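PDB 1UOY: bubble protein from Penicillium brevicompactum, which is an exudate protein that may act as a toxin, perhaps recognising a molecule with a negatively charged surface. Local coordinates for residues A20-G23 against D24-F27. Sequence-based numbering, arbitrary orientation.
Sequences AGNG and DRHF
The carbonyl oxygen of N22 is gripped twice by R25, through its backbone N and its guanidinium NH1. R25 N reaches N22 O at 3.1 Å in a nearly straight bond (164° at the hydrogen), the one that closes the turn, while R25 NH1 comes to N22 O at 3.0 Å from the opposite face of the carbonyl plane, standing well above it. The same NH1 also donates to the neighbouring carbonyl, G21 O, at 2.9 Å, a more bent bond. Both oxygens lie near the guanidinium plane, at its edge. With CG beside the backbone N (chi1 -76°), the extended arginine runs CB, CG and CD past N22 O, R25 CG 3.3 Å from it, and so brings NH1 to both carbonyls. G23 is the second residue of the turn, where positive phi (56°) favours glycine. A water donates to both G23 O and R25 O. N22 OD1 approaches F27 CE2 at 4.0 Å, amide and ring planes almost perpendicular; asparagine serves here because its ND2 can bond to K19 O. F27, an aromatic suited to a buried site, meets the W43 ring nearly at right angles and takes a cation-pi contact from R12. This is a type II' beta turn, N22 to R25, linking the 3-10 segment 20-22 to strand 26-28, an outer strand of the three-stranded antiparallel sheet.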
loop_
_atom_site.group_PDB
_atom_site.type_symbol
_atom_site.label_atom_id
_atom_site.label_comp_id
_atom_site.label_asym_id
_atom_site.label_seq_id
_atom_site.Cartn_x
_atom_site.Cartn_y
_atom_site.Cartn_z
ATOM N N ALA A 20 13.657 2.254 1.289
ATOM C CA ALA A 20 14.088 0.980 0.738
ATOM C C ALA A 20 13.913 -0.214 1.706
ATOM O O ALA A 20 13.700 -1.351 1.244
ATOM C CB ALA A 20 15.535 1.092 0.294
ATOM N N GLY A 21 13.997 0.043 3.012
ATOM C CA GLY A 21 13.820 -0.998 4.026
ATOM C C GLY A 21 12.453 -1.659 4.002
ATOM O O GLY A 21 12.262 -2.685 4.633
ATOM N N ASN A 22 11.489 -1.072 3.300
ATOM C CA ASN A 22 10.193 -1.710 3.173
ATOM C C ASN A 22 10.332 -3.072 2.493
ATOM O O ASN A 22 9.478 -3.954 2.711
ATOM C CB ASN A 22 9.243 -0.825 2.343
ATOM C CG ASN A 22 8.624 0.258 3.172
ATOM O OD1 ASN A 22 7.776 -0.019 4.005
ATOM N ND2 ASN A 22 9.024 1.508 2.948
ATOM N N GLY A 23 11.393 -3.259 1.713
ATOM C CA GLY A 23 11.548 -4.539 1.044
ATOM C C GLY A 23 10.318 -4.834 0.204
ATOM O O GLY A 23 9.770 -3.913 -0.457
ATOM N N ASP A 24 9.867 -6.098 0.211
ATOM C CA ASP A 24 8.729 -6.451 -0.604
ATOM C C ASP A 24 7.430 -6.485 0.142
ATOM O O ASP A 24 6.494 -7.130 -0.292
ATOM C CB ASP A 24 8.986 -7.775 -1.334
ATOM C CG ASP A 24 9.207 -8.956 -0.412
ATOM O OD1 ASP A 24 8.899 -8.904 0.799
ATOM O OD2 ASP A 24 9.674 -10.004 -0.938
ATOM N N ARG A 25 7.354 -5.746 1.252
ATOM C CA ARG A 25 6.068 -5.690 1.982
ATOM C C ARG A 25 4.968 -5.166 1.070
ATOM O O ARG A 25 5.159 -4.232 0.267
ATOM C CB ARG A 25 6.174 -4.712 3.158
ATOM C CG ARG A 25 6.949 -5.243 4.357
ATOM C CD ARG A 25 6.952 -4.138 5.403
ATOM N NE ARG A 25 7.719 -4.378 6.640
ATOM C CZ ARG A 25 9.023 -4.167 6.759
ATOM N NH1 ARG A 25 9.796 -3.855 5.726
ATOM N NH2 ARG A 25 9.552 -4.042 7.989
ATOM N N HIS A 26 3.782 -5.739 1.258
ATOM C CA HIS A 26 2.603 -5.300 0.513
ATOM C C HIS A 26 1.643 -4.599 1.444
ATOM O O HIS A 26 1.296 -5.100 2.516
ATOM C CB HIS A 26 1.923 -6.525 -0.090
ATOM C CG HIS A 26 2.608 -7.002 -1.305
ATOM N ND1 HIS A 26 2.117 -8.041 -2.061
ATOM C CD2 HIS A 26 3.724 -6.565 -1.918
ATOM C CE1 HIS A 26 2.919 -8.222 -3.101
ATOM N NE2 HIS A 26 3.902 -7.344 -3.031
ATOM N N PHE A 27 1.248 -3.409 1.022
ATOM C CA PHE A 27 0.281 -2.576 1.736
ATOM C C PHE A 27 -0.907 -2.274 0.832
ATOM O O PHE A 27 -0.894 -2.657 -0.339
ATOM C CB PHE A 27 0.936 -1.250 2.190
ATOM C CG PHE A 27 1.901 -1.438 3.340
ATOM C CD1 PHE A 27 1.431 -1.464 4.645
ATOM C CD2 PHE A 27 3.245 -1.605 3.114
ATOM C CE1 PHE A 27 2.329 -1.642 5.724
ATOM C CE2 PHE A 27 4.155 -1.787 4.176
ATOM C CZ PHE A 27 3.706 -1.803 5.472
HETATM O O HOH W 1 7.355 -2.672 -0.019
#